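PDB 3HFQ: uncharacterized protein lp_2219 from Lactobacillus plantarum, which is of unknown function but belongs to the seven-bladed beta-propeller lactonase family and may therefore act as a lactonase. Local coordinates for residues A92-R97 and T146-D151; D151-V156 and L214-Q219; V164-V169 and E177-T182. The protein carries 1 engineered substitution. All coordinates share one frame; numbering follows the deposited sequence.

Contact 1. Residues A92-R97 and T146-D151; sequences AVDEAR and TDLTPD
L148 reaches over from its strand and sets its two methyl groups against D94 and R97, the acidic and basic partners of a salt bridge. Its CB leaves the backbone toward segment 92-97. With CG anti to the carbonyl carbon (chi1 -61°), the chain runs on to the D94 carboxylate, and the two side chains cross at about a right angle. CG stays at 4.2 Å from D94 OD2. Of the branches, CD1 rests on D94 CG at 3.7 Å, while CD2 comes to 3.5 Å from D94 OD2 and also sits in the plane of the R97 guanidinium, at its edge, 3.8 Å from NH1.

The polar group it touches is held by several bonds. R97 NH1 donates to the syn lone pair of D94 OD2 at 2.9 Å, almost in the guanidinium plane, and Y101 OH gives that oxygen a second bond. D94 OD1 takes the backbone N of R97 in an Asx motif, so both carboxylate oxygens are engaged and the turn after the strand is pinned to its last residue.

Further back, A92 CB packs on D147 OD2 at 3.5 Å and against T146 O, a carbonyl oxygen that is buried here and has no partner in the model. D147 OD2 bonds to Y90 OH, whereas OD1 accepts from L148 N and, through a water, is linked to V93 O. No direct hydrogen bond joins the segments.

Strands 90-94 and 143-148 run in roughly the same direction, 35° apart. Each is the first strand of its four-stranded sheet, the innermost position in a propeller blade, so this is a meeting of consecutive blades, with strand 99-104 alongside, where Y101 touches both T146 and L148.

Contact 2. Residues D151-V156 and L214-Q219; sequences DNRLAV and LKYDTQ. Engineered in segment 214-219: T218 (natural residue Ala).
D151 and Y216 meet through a phenol hydroxyl on a carboxylate, and the same carboxylate is also held by R153 of its own segment, which reaches across as well. Y216 OH donates to D151 OD1 over 2.7 Å, coming in on the syn side and 17° out of the carboxylate plane; the oxygen lies at the edge of the tyrosine ring, near its plane, while carboxylate and ring are turned 69° apart. T149 OG1 is a further donor to OD1. The other oxygen, OD2, takes R153 NE at 2.7 Å in a salt bridge, on the syn side but well out of the carboxylate plane. D151 CG stands between backbone N and carbonyl carbon (chi1 60°), and from there the carboxylate meets Y216 with one oxygen and R153 with the other.

In the seven-bladed propeller these are neighbouring blades: segment 151-156 holds the turn leading into the second strand of one sheet, and Y216 lies on strand 210-217, the third strand of the next, its ring also packed edge-to-face on F194.

R153 is stretched out from CG to NE, and its CD passes 3.4 Å from Y216 OH. Beyond, NH2 donates to T218 O at 3.0 Å, nearly in line with the carbonyl bond; NH1 turns the other way, to N168 OD1. An extended arginine thus has its three nitrogens shared among three different residues, which would fix the rotation of the guanidinium.

T218, an engineered residue, runs alongside D151 but points the other way, with CG2 3.9 Å from D151 CB. In the turn, D217 OD1 accepts the backbone N of Q219, an Asx turn.

Contact 3. Residues V164-V169 and E177-T182; sequences VYVYNV and EQSVLT
The ring of Y165 and the side chain of V180 run alongside each other in the same direction on one face of the hairpin. CG2 of V180 is over the ring, 4.1 Å from its centroid and 19° off the normal, a CH-pi contact displaced toward the CD2-CE2 rim. CG2 stands anti to the backbone N of V180, which brings it over the ring. H129 meets the same ring edge-to-face.

The other face carries V164 with L181 and V166 with S179. V164 and L181 pack CB to CB at 4.2 Å, and F223 of the next sheet touches both, as it does V166. S179 OG, between its backbone N and carbonyl carbon (chi1 66°), lies 3.3 Å from V166 CB. That hydroxyl is bonded to G221 O and receives a water that also donates to V164 O, so the water spans the two strands.

Toward the far end, Y167 points away from E177 at CB, yet its ring swings back to place CD1 3.3 Å from E177 N. N168 and Q178 cross with their amide planes 55° apart; N168 ND2 donates to Q178 OE1 at 2.8 Å, with the acceptor close to the N168 amide plane. The other end of the N168 amide is taken by R153, and Q178 NE2 from its side bonds to T220 O.

Backbone pairing is regular from V164 to V166, where V164 and L181 exchange two bonds. Then V166 O takes two donors, Q178 N at 2.8 Å and S179 N at a longer 3.3 Å, as both residues face V166. This is a classic beta bulge, set in the antiparallel outer hairpin of a propeller blade, formed by its third and fourth strands.

From the N terminus, contact 1 comes first: the chain leaves strand 90-94, runs through the rest of that sheet and returns at 143-148, bringing the innermost strands of two consecutive blades together. Contact 2 begins at D151, the residue on which contact 1 ends, and closes only at 214-219 in the following blade. Contact 3, the short hairpin 164-169 with 177-182, falls entirely between the two halves of contact 2, and no two loops cross. Within the sheet that all three share, backbone bonds link D147 to A155 and L154 to Y167, so one blade is joined to the blade before it through contact 1 and to the blade after it through contact 2.

Contact 1. Residues A92-R97 and T146-D151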
ATOM      1  N   ALA A  92       7.232  -5.250   0.174  1.00  9.21           N
ATOM      2  CA  ALA A  92       8.051  -4.151   0.692  1.00 11.25           C
ATOM      3  C   ALA A  92       9.521  -4.550   0.785  1.00 10.45           C
ATOM      4  O   ALA A  92       9.847  -5.737   0.845  1.00  8.00           O
ATOM      5  CB  ALA A  92       7.542  -3.724   2.070  1.00 10.26           C
ATOM      6  N   VAL A  93      10.406  -3.554   0.812  1.00 11.39           N
ATOM      7  CA  VAL A  93      11.842  -3.804   0.897  1.00 12.05           C
ATOM      8  C   VAL A  93      12.449  -3.334   2.223  1.00 16.21           C
ATOM      9  O   VAL A  93      12.120  -2.255   2.720  1.00 13.14           O
ATOM     10  CB  VAL A  93      12.606  -3.095  -0.260  1.00 12.60           C
ATOM     11  CG1 VAL A  93      14.115  -3.229  -0.057  1.00 10.99           C
ATOM     12  CG2 VAL A  93      12.210  -3.708  -1.606  1.00  8.12           C
ATOM     13  N   ASP A  94      13.325  -4.163   2.787  1.00 12.01           N
ATOM     14  CA  ASP A  94      14.035  -3.853   4.027  1.00 11.30           C
ATOM     15  C   ASP A  94      15.466  -3.574   3.568  1.00 11.90           C
ATOM     16  O   ASP A  94      16.225  -4.507   3.303  1.00 10.82           O
ATOM     17  CB  ASP A  94      14.026  -5.065   4.966  1.00 10.91           C
ATOM     18  CG  ASP A  94      14.588  -4.748   6.342  1.00 14.69           C
ATOM     19  OD1 ASP A  94      15.513  -3.915   6.429  1.00 14.57           O
ATOM     20  OD2 ASP A  94      14.112  -5.340   7.334  1.00 15.39           O
ATOM     21  N   GLU A  95      15.831  -2.301   3.456  1.00 14.67           N
ATOM     22  CA  GLU A  95      17.170  -1.940   2.995  1.00 18.46           C
ATOM     23  C   GLU A  95      18.297  -2.445   3.884  1.00 12.11           C
ATOM     24  O   GLU A  95      19.233  -3.075   3.401  1.00 16.33           O
ATOM     25  CB  GLU A  95      17.301  -0.420   2.852  1.00 21.21           C
ATOM     26  CG  GLU A  95      16.552   0.185   1.673  1.00 25.09           C
ATOM     27  CD  GLU A  95      17.082  -0.281   0.326  1.00 25.41           C
ATOM     28  OE1 GLU A  95      18.234  -0.761   0.262  1.00 23.39           O
ATOM     29  OE2 GLU A  95      16.346  -0.153  -0.675  1.00 25.17           O
ATOM     30  N   ALA A  96      18.207  -2.163   5.181  1.00 13.79           N
ATOM     31  CA  ALA A  96      19.242  -2.569   6.131  1.00 16.61           C
ATOM     32  C   ALA A  96      19.514  -4.072   6.163  1.00 17.24           C
ATOM     33  O   ALA A  96      20.673  -4.491   6.146  1.00 14.76           O
ATOM     34  CB  ALA A  96      18.884  -2.076   7.536  1.00 17.51           C
ATOM     35  N   ARG A  97      18.453  -4.875   6.205  1.00 10.74           N
ATOM     36  CA  ARG A  97      18.591  -6.331   6.257  1.00 12.26           C
ATOM     37  C   ARG A  97      18.673  -6.994   4.881  1.00 14.10           C
ATOM     38  O   ARG A  97      18.977  -8.183   4.782  1.00 12.74           O
ATOM     39  CB  ARG A  97      17.413  -6.957   7.017  1.00 10.92           C
ATOM     40  CG  ARG A  97      17.255  -6.524   8.470  1.00 15.81           C
ATOM     41  CD  ARG A  97      16.201  -7.383   9.172  1.00 17.64           C
ATOM     42  NE  ARG A  97      16.036  -7.046  10.586  1.00 17.08           N
ATOM     43  CZ  ARG A  97      15.154  -6.165  11.054  1.00 16.44           C
ATOM     44  NH1 ARG A  97      14.345  -5.523  10.223  1.00 10.88           N
ATOM     45  NH2 ARG A  97      15.076  -5.933  12.358  1.00 16.04           N
ATOM     46  N   THR A 146       2.663  -5.976   5.147  1.00 10.76           N
ATOM     47  CA  THR A 146       3.866  -6.458   5.816  1.00 12.77           C
ATOM     48  C   THR A 146       4.943  -5.398   5.610  1.00 12.49           C
ATOM     49  O   THR A 146       5.616  -5.382   4.579  1.00 11.09           O
ATOM     50  CB  THR A 146       4.379  -7.788   5.211  1.00  7.66           C
ATOM     51  OG1 THR A 146       4.539  -7.637   3.795  1.00  7.43           O
ATOM     52  CG2 THR A 146       3.400  -8.925   5.495  1.00  6.38           C
ATOM     53  N   ASP A 147       5.099  -4.504   6.578  1.00 12.17           N
ATOM     54  CA  ASP A 147       6.108  -3.463   6.450  1.00  8.74           C
ATOM     55  C   ASP A 147       6.734  -3.107   7.797  1.00  9.38           C
ATOM     56  O   ASP A 147       6.193  -3.436   8.851  1.00 11.47           O
ATOM     57  CB  ASP A 147       5.511  -2.218   5.785  1.00  8.93           C
ATOM     58  CG  ASP A 147       6.452  -1.604   4.758  1.00 13.77           C
ATOM     59  OD1 ASP A 147       7.679  -1.617   4.996  1.00 11.41           O
ATOM     60  OD2 ASP A 147       5.970  -1.105   3.718  1.00 11.63           O
ATOM     61  N   LEU A 148       7.874  -2.423   7.742  1.00 11.78           N
ATOM     62  CA  LEU A 148       8.644  -2.055   8.930  1.00 13.89           C
ATOM     63  C   LEU A 148       8.084  -0.991   9.872  1.00 14.87           C
ATOM     64  O   LEU A 148       7.447  -0.030   9.447  1.00 10.89           O
ATOM     65  CB  LEU A 148      10.053  -1.631   8.498  1.00 10.10           C
ATOM     66  CG  LEU A 148      10.885  -2.694   7.778  1.00 14.08           C
ATOM     67  CD1 LEU A 148      12.121  -2.054   7.171  1.00 13.48           C
ATOM     68  CD2 LEU A 148      11.269  -3.799   8.756  1.00  8.83           C
ATOM     69  N   THR A 149       8.347  -1.178  11.163  1.00 12.38           N
ATOM     70  CA  THR A 149       7.923  -0.235  12.190  1.00 10.99           C
ATOM     71  C   THR A 149       9.104   0.711  12.393  1.00 12.01           C
ATOM     72  O   THR A 149      10.193   0.464  11.881  1.00  9.24           O
ATOM     73  CB  THR A 149       7.635  -0.939  13.540  1.00  8.58           C
ATOM     74  OG1 THR A 149       8.832  -1.563  14.015  1.00 10.86           O
ATOM     75  CG2 THR A 149       6.544  -1.988  13.383  1.00 10.88           C
ATOM     76  N   PRO A 150       8.911   1.796  13.158  1.00 12.91           N
ATOM     77  CA  PRO A 150       9.993   2.755  13.403  1.00 12.47           C
ATOM     78  C   PRO A 150      11.271   2.122  13.956  1.00 13.21           C
ATOM     79  O   PRO A 150      12.371   2.575  13.647  1.00 13.37           O
ATOM     80  CB  PRO A 150       9.360   3.742  14.385  1.00 14.00           C
ATOM     81  CG  PRO A 150       7.919   3.739  13.960  1.00 15.23           C
ATOM     82  CD  PRO A 150       7.655   2.258  13.778  1.00 15.01           C
ATOM     83  N   ASP A 151      11.123   1.075  14.767  1.00 10.76           N
ATOM     84  CA  ASP A 151      12.277   0.403  15.355  1.00 12.67           C
ATOM     85  C   ASP A 151      12.644  -0.881  14.614  1.00 15.18           C
ATOM     86  O   ASP A 151      13.282  -1.780  15.159  1.00 13.51           O
ATOM     87  CB  ASP A 151      12.037   0.135  16.849  1.00 16.89           C
ATOM     88  CG  ASP A 151      10.824  -0.732  17.107  1.00 15.21           C
ATOM     89  OD1 ASP A 151       9.899  -0.749  16.268  1.00 14.75           O
ATOM     90  OD2 ASP A 151      10.789  -1.383  18.172  1.00 14.95           O
TER
HETATM   91  O   HOH W   1       9.929  -0.780   3.818  1.00 19.27           O

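Contact 2. Residues D151-V156 and L214-Q219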
ATOM      1  N   ASP A 151      11.123   1.075  14.767  1.00 10.76           N
ATOM      2  CA  ASP A 151      12.277   0.403  15.355  1.00 12.67           C
ATOM      3  C   ASP A 151      12.644  -0.881  14.614  1.00 15.18           C
ATOM      4  O   ASP A 151      13.282  -1.780  15.159  1.00 13.51           O
ATOM      5  CB  ASP A 151      12.037   0.135  16.849  1.00 16.89           C
ATOM      6  CG  ASP A 151      10.824  -0.732  17.107  1.00 15.21           C
ATOM      7  OD1 ASP A 151       9.899  -0.749  16.268  1.00 14.75           O
ATOM      8  OD2 ASP A 151      10.789  -1.383  18.172  1.00 14.95           O
ATOM      9  N   ASN A 152      12.221  -0.940  13.356  1.00 13.26           N
ATOM     10  CA  ASN A 152      12.508  -2.046  12.456  1.00 10.75           C
ATOM     11  C   ASN A 152      11.959  -3.434  12.761  1.00 10.94           C
ATOM     12  O   ASN A 152      12.570  -4.443  12.408  1.00 12.45           O
ATOM     13  CB  ASN A 152      14.014  -2.104  12.209  1.00 15.37           C
ATOM     14  CG  ASN A 152      14.511  -0.883  11.459  1.00 24.31           C
ATOM     15  OD1 ASN A 152      14.161  -0.675  10.296  1.00 25.23           O
ATOM     16  ND2 ASN A 152      15.307  -0.058  12.125  1.00 24.07           N
ATOM     17  N   ARG A 153      10.809  -3.480  13.424  1.00 10.37           N
ATOM     18  CA  ARG A 153      10.145  -4.747  13.669  1.00 10.08           C
ATOM     19  C   ARG A 153       9.207  -4.785  12.457  1.00 10.89           C
ATOM     20  O   ARG A 153       9.203  -3.840  11.664  1.00 12.29           O
ATOM     21  CB  ARG A 153       9.354  -4.713  14.977  1.00 10.63           C
ATOM     22  CG  ARG A 153      10.214  -4.483  16.226  1.00 10.17           C
ATOM     23  CD  ARG A 153       9.338  -4.507  17.471  1.00  8.80           C
ATOM     24  NE  ARG A 153       9.959  -3.866  18.633  1.00 11.27           N
ATOM     25  CZ  ARG A 153      10.544  -4.512  19.638  1.00 15.14           C
ATOM     26  NH1 ARG A 153      10.606  -5.836  19.644  1.00 13.68           N
ATOM     27  NH2 ARG A 153      11.047  -3.827  20.661  1.00 12.46           N
ATOM     28  N   LEU A 154       8.428  -5.847  12.291  1.00 11.28           N
ATOM     29  CA  LEU A 154       7.539  -5.933  11.135  1.00  9.12           C
ATOM     30  C   LEU A 154       6.073  -5.957  11.534  1.00 10.69           C
ATOM     31  O   LEU A 154       5.640  -6.827  12.285  1.00 12.53           O
ATOM     32  CB  LEU A 154       7.846  -7.187  10.305  1.00  6.63           C
ATOM     33  CG  LEU A 154       7.121  -7.292   8.957  1.00  7.76           C
ATOM     34  CD1 LEU A 154       7.825  -6.387   7.942  1.00  8.82           C
ATOM     35  CD2 LEU A 154       7.126  -8.745   8.453  1.00  6.21           C
ATOM     36  N   ALA A 155       5.316  -4.988  11.034  1.00  8.70           N
ATOM     37  CA  ALA A 155       3.890  -4.915  11.315  1.00 10.74           C
ATOM     38  C   ALA A 155       3.197  -5.731  10.233  1.00 10.59           C
ATOM     39  O   ALA A 155       3.424  -5.507   9.043  1.00 10.02           O
ATOM     40  CB  ALA A 155       3.418  -3.469  11.276  1.00  9.97           C
ATOM     41  N   VAL A 156       2.366  -6.682  10.652  1.00  8.10           N
ATOM     42  CA  VAL A 156       1.646  -7.558   9.731  1.00 10.83           C
ATOM     43  C   VAL A 156       0.151  -7.460  10.039  1.00  9.52           C
ATOM     44  O   VAL A 156      -0.279  -7.760  11.148  1.00 10.89           O
ATOM     45  CB  VAL A 156       2.139  -9.022   9.888  1.00 10.77           C
ATOM     46  CG1 VAL A 156       1.361  -9.953   8.958  1.00  7.07           C
ATOM     47  CG2 VAL A 156       3.634  -9.094   9.579  1.00  7.43           C
ATOM     48  N   LEU A 214      -3.393   4.915  16.507  1.00 10.56           N
ATOM     49  CA  LEU A 214      -2.736   4.039  17.472  1.00 12.89           C
ATOM     50  C   LEU A 214      -1.457   4.662  18.005  1.00 14.59           C
ATOM     51  O   LEU A 214      -0.766   5.385  17.286  1.00 11.78           O
ATOM     52  CB  LEU A 214      -2.362   2.707  16.816  1.00  9.86           C
ATOM     53  CG  LEU A 214      -3.396   1.990  15.943  1.00 12.42           C
ATOM     54  CD1 LEU A 214      -2.716   0.842  15.212  1.00 13.37           C
ATOM     55  CD2 LEU A 214      -4.553   1.488  16.805  1.00 12.45           C
ATOM     56  N   LYS A 215      -1.152   4.381  19.268  1.00  9.68           N
ATOM     57  CA  LYS A 215       0.082   4.855  19.877  1.00  8.18           C
ATOM     58  C   LYS A 215       1.008   3.642  19.836  1.00 11.75           C
ATOM     59  O   LYS A 215       0.609   2.543  20.221  1.00 14.02           O
ATOM     60  CB  LYS A 215      -0.150   5.274  21.334  1.00 14.52           C
ATOM     61  CG  LYS A 215       1.114   5.726  22.063  1.00 14.62           C
ATOM     62  CD  LYS A 215       1.586   7.097  21.590  1.00 21.84           C
ATOM     63  CE  LYS A 215       2.939   7.470  22.192  1.00 25.65           C
ATOM     64  NZ  LYS A 215       4.030   6.591  21.678  1.00 23.29           N
ATOM     65  N   TYR A 216       2.233   3.830  19.358  1.00 11.03           N
ATOM     66  CA  TYR A 216       3.192   2.730  19.285  1.00 10.50           C
ATOM     67  C   TYR A 216       4.329   2.967  20.272  1.00 12.18           C
ATOM     68  O   TYR A 216       4.839   4.079  20.382  1.00 12.86           O
ATOM     69  CB  TYR A 216       3.764   2.619  17.869  1.00 10.02           C
ATOM     70  CG  TYR A 216       4.766   1.497  17.691  1.00  9.91           C
ATOM     71  CD1 TYR A 216       4.360   0.163  17.719  1.00  9.56           C
ATOM     72  CD2 TYR A 216       6.118   1.771  17.485  1.00 11.31           C
ATOM     73  CE1 TYR A 216       5.276  -0.873  17.542  1.00 13.62           C
ATOM     74  CE2 TYR A 216       7.045   0.744  17.310  1.00 14.33           C
ATOM     75  CZ  TYR A 216       6.615  -0.576  17.337  1.00 15.57           C
ATOM     76  OH  TYR A 216       7.523  -1.595  17.145  1.00 13.03           O
ATOM     77  N   ASP A 217       4.723   1.917  20.987  1.00 15.37           N
ATOM     78  CA  ASP A 217       5.816   2.014  21.951  1.00 12.70           C
ATOM     79  C   ASP A 217       6.962   1.106  21.506  1.00 13.35           C
ATOM     80  O   ASP A 217       6.816  -0.114  21.460  1.00 11.23           O
ATOM     81  CB  ASP A 217       5.332   1.596  23.344  1.00 13.08           C
ATOM     82  CG  ASP A 217       6.380   1.822  24.422  1.00 18.61           C
ATOM     83  OD1 ASP A 217       7.502   2.260  24.091  1.00 20.07           O
ATOM     84  OD2 ASP A 217       6.075   1.563  25.602  1.00 22.09           O
ATOM     85  N   THR A 218       8.105   1.699  21.177  1.00 11.12           N
ATOM     86  CA  THR A 218       9.242   0.905  20.733  1.00 14.44           C
ATOM     87  C   THR A 218       9.757  -0.036  21.817  1.00 14.20           C
ATOM     88  O   THR A 218      10.321  -1.085  21.515  1.00 16.07           O
ATOM     89  CB  THR A 218      10.396   1.801  20.257  1.00 21.35           C
ATOM     90  OG1 THR A 218      10.801   2.670  21.323  1.00 21.10           O
ATOM     91  CG2 THR A 218       9.953   2.635  19.066  1.00 24.80           C
ATOM     92  N   GLN A 219       9.553   0.328  23.079  1.00 16.23           N
ATOM     93  CA  GLN A 219      10.016  -0.514  24.180  1.00 18.27           C
ATOM     94  C   GLN A 219       9.254  -1.835  24.268  1.00 17.44           C
ATOM     95  O   GLN A 219       9.836  -2.869  24.606  1.00 18.04           O
ATOM     96  CB  GLN A 219       9.913   0.233  25.515  1.00 21.88           C
ATOM     97  CG  GLN A 219      10.792   1.477  25.595  1.00 33.22           C
ATOM     98  CD  GLN A 219      10.996   1.968  27.018  1.00 49.77           C
ATOM     99  OE1 GLN A 219      10.036   2.172  27.763  1.00 55.92           O
ATOM    100  NE2 GLN A 219      12.255   2.166  27.401  1.00 52.28           N
TER

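Contact 3. Residues V164-V169 and E177-T182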
ATOM      1  N   VAL A 164      -3.580  -6.944  14.196  1.00 11.51           N
ATOM      2  CA  VAL A 164      -2.367  -6.312  13.708  1.00 13.92           C
ATOM      3  C   VAL A 164      -1.234  -6.926  14.515  1.00 15.55           C
ATOM      4  O   VAL A 164      -1.119  -6.705  15.724  1.00 11.99           O
ATOM      5  CB  VAL A 164      -2.361  -4.778  13.918  1.00 14.59           C
ATOM      6  CG1 VAL A 164      -1.052  -4.200  13.394  1.00 11.71           C
ATOM      7  CG2 VAL A 164      -3.536  -4.139  13.182  1.00 12.48           C
ATOM      8  N   TYR A 165      -0.415  -7.722  13.843  1.00  9.97           N
ATOM      9  CA  TYR A 165       0.711  -8.374  14.485  1.00 10.20           C
ATOM     10  C   TYR A 165       1.981  -7.548  14.335  1.00 15.65           C
ATOM     11  O   TYR A 165       2.136  -6.785  13.380  1.00 13.99           O
ATOM     12  CB  TYR A 165       1.003  -9.734  13.843  1.00 12.92           C
ATOM     13  CG  TYR A 165      -0.078 -10.781  13.960  1.00 13.88           C
ATOM     14  CD1 TYR A 165      -1.155 -10.810  13.073  1.00 15.54           C
ATOM     15  CD2 TYR A 165       0.003 -11.774  14.931  1.00 16.89           C
ATOM     16  CE1 TYR A 165      -2.130 -11.805  13.157  1.00 14.18           C
ATOM     17  CE2 TYR A 165      -0.961 -12.769  15.026  1.00 18.37           C
ATOM     18  CZ  TYR A 165      -2.021 -12.786  14.133  1.00 19.54           C
ATOM     19  OH  TYR A 165      -2.964 -13.786  14.221  1.00 19.05           O
ATOM     20  N   VAL A 166       2.881  -7.703  15.294  1.00  9.89           N
ATOM     21  CA  VAL A 166       4.181  -7.065  15.224  1.00  8.82           C
ATOM     22  C   VAL A 166       5.150  -8.222  15.424  1.00 11.20           C
ATOM     23  O   VAL A 166       5.043  -8.960  16.404  1.00  7.64           O
ATOM     24  CB  VAL A 166       4.401  -6.016  16.321  1.00 10.47           C
ATOM     25  CG1 VAL A 166       5.849  -5.529  16.274  1.00 11.67           C
ATOM     26  CG2 VAL A 166       3.460  -4.835  16.104  1.00 13.71           C
ATOM     27  N   TYR A 167       6.069  -8.390  14.476  1.00  9.73           N
ATOM     28  CA  TYR A 167       7.060  -9.465  14.513  1.00 10.58           C
ATOM     29  C   TYR A 167       8.485  -8.935  14.545  1.00 10.48           C
ATOM     30  O   TYR A 167       8.788  -7.912  13.936  1.00  8.79           O
ATOM     31  CB  TYR A 167       6.963 -10.333  13.257  1.00  6.54           C
ATOM     32  CG  TYR A 167       5.770 -11.244  13.157  1.00 10.48           C
ATOM     33  CD1 TYR A 167       5.796 -12.520  13.721  1.00 13.48           C
ATOM     34  CD2 TYR A 167       4.631 -10.853  12.458  1.00 13.39           C
ATOM     35  CE1 TYR A 167       4.708 -13.386  13.595  1.00 12.94           C
ATOM     36  CE2 TYR A 167       3.541 -11.706  12.328  1.00 12.17           C
ATOM     37  CZ  TYR A 167       3.588 -12.971  12.893  1.00 13.42           C
ATOM     38  OH  TYR A 167       2.511 -13.814  12.756  1.00 13.25           O
ATOM     39  N   ASN A 168       9.361  -9.652  15.240  1.00 13.39           N
ATOM     40  CA  ASN A 168      10.767  -9.290  15.266  1.00 13.79           C
ATOM     41  C   ASN A 168      11.339 -10.035  14.070  1.00 14.14           C
ATOM     42  O   ASN A 168      10.862 -11.121  13.733  1.00 13.41           O
ATOM     43  CB  ASN A 168      11.428  -9.756  16.559  1.00 13.10           C
ATOM     44  CG  ASN A 168      10.941  -8.974  17.759  1.00 12.47           C
ATOM     45  OD1 ASN A 168      10.876  -7.746  17.719  1.00 12.24           O
ATOM     46  ND2 ASN A 168      10.598  -9.676  18.832  1.00 12.15           N
ATOM     47  N   VAL A 169      12.341  -9.457  13.417  1.00  9.17           N
ATOM     48  CA  VAL A 169      12.931 -10.085  12.239  1.00 11.03           C
ATOM     49  C   VAL A 169      14.392 -10.435  12.484  1.00 14.22           C
ATOM     50  O   VAL A 169      15.145  -9.621  13.016  1.00 12.85           O
ATOM     51  CB  VAL A 169      12.866  -9.138  11.019  1.00 13.02           C
ATOM     52  CG1 VAL A 169      13.245  -9.887   9.752  1.00 14.83           C
ATOM     53  CG2 VAL A 169      11.478  -8.535  10.899  1.00 12.87           C
ATOM     54  N   GLU A 177       6.871 -13.620  16.665  1.00 12.14           N
ATOM     55  CA  GLU A 177       5.900 -12.696  17.252  1.00 13.94           C
ATOM     56  C   GLU A 177       6.346 -11.899  18.473  1.00 13.70           C
ATOM     57  O   GLU A 177       7.043 -12.407  19.354  1.00 10.29           O
ATOM     58  CB  GLU A 177       4.590 -13.429  17.585  1.00 14.38           C
ATOM     59  CG  GLU A 177       4.624 -14.255  18.865  1.00 18.39           C
ATOM     60  CD  GLU A 177       5.177 -15.653  18.667  1.00 21.98           C
ATOM     61  OE1 GLU A 177       5.821 -15.909  17.625  1.00 19.26           O
ATOM     62  OE2 GLU A 177       4.969 -16.497  19.567  1.00 18.79           O
ATOM     63  N   GLN A 178       5.917 -10.639  18.507  1.00 12.08           N
ATOM     64  CA  GLN A 178       6.228  -9.714  19.596  1.00  9.31           C
ATOM     65  C   GLN A 178       4.930  -9.265  20.268  1.00 12.28           C
ATOM     66  O   GLN A 178       4.845  -9.188  21.494  1.00 14.74           O
ATOM     67  CB  GLN A 178       6.972  -8.496  19.040  1.00 10.28           C
ATOM     68  CG  GLN A 178       7.288  -7.392  20.053  1.00 11.94           C
ATOM     69  CD  GLN A 178       8.213  -7.847  21.165  1.00 14.61           C
ATOM     70  OE1 GLN A 178       9.040  -8.738  20.974  1.00 13.55           O
ATOM     71  NE2 GLN A 178       8.088  -7.222  22.335  1.00 17.74           N
ATOM     72  N   SER A 179       3.920  -8.965  19.458  1.00  9.40           N
ATOM     73  CA  SER A 179       2.636  -8.519  19.992  1.00 10.18           C
ATOM     74  C   SER A 179       1.527  -8.669  18.967  1.00 14.34           C
ATOM     75  O   SER A 179       1.782  -8.856  17.774  1.00 14.59           O
ATOM     76  CB  SER A 179       2.720  -7.049  20.408  1.00 15.34           C
ATOM     77  OG  SER A 179       2.910  -6.216  19.267  1.00 16.02           O
ATOM     78  N   VAL A 180       0.290  -8.579  19.438  1.00 11.15           N
ATOM     79  CA  VAL A 180      -0.861  -8.674  18.556  1.00 10.96           C
ATOM     80  C   VAL A 180      -1.981  -7.789  19.077  1.00 13.08           C
ATOM     81  O   VAL A 180      -2.430  -7.936  20.211  1.00 15.27           O
ATOM     82  CB  VAL A 180      -1.373 -10.134  18.434  1.00 17.75           C
ATOM     83  CG1 VAL A 180      -1.710 -10.692  19.801  1.00 23.54           C
ATOM     84  CG2 VAL A 180      -2.595 -10.180  17.520  1.00 18.11           C
ATOM     85  N   LEU A 181      -2.404  -6.848  18.241  1.00 10.67           N
ATOM     86  CA  LEU A 181      -3.482  -5.935  18.586  1.00 11.12           C
ATOM     87  C   LEU A 181      -4.757  -6.463  17.947  1.00 10.31           C
ATOM     88  O   LEU A 181      -4.792  -6.730  16.746  1.00 12.78           O
ATOM     89  CB  LEU A 181      -3.185  -4.533  18.044  1.00 14.57           C
ATOM     90  CG  LEU A 181      -4.309  -3.504  18.180  1.00 17.70           C
ATOM     91  CD1 LEU A 181      -4.498  -3.116  19.647  1.00 16.16           C
ATOM     92  CD2 LEU A 181      -3.971  -2.285  17.339  1.00 20.20           C
ATOM     93  N   THR A 182      -5.803  -6.621  18.747  1.00 10.98           N
ATOM     94  CA  THR A 182      -7.066  -7.113  18.227  1.00 14.09           C
ATOM     95  C   THR A 182      -8.043  -5.957  18.103  1.00 16.87           C
ATOM     96  O   THR A 182      -8.292  -5.236  19.067  1.00 15.87           O
ATOM     97  CB  THR A 182      -7.673  -8.189  19.152  1.00 16.96           C
ATOM     98  OG1 THR A 182      -6.796  -9.320  19.209  1.00 20.33           O
ATOM     99  CG2 THR A 182      -9.033  -8.633  18.630  1.00 18.22           C
TER
HETATM  100  O   HOH W   2       0.535  -5.487  17.726  1.00 17.55           O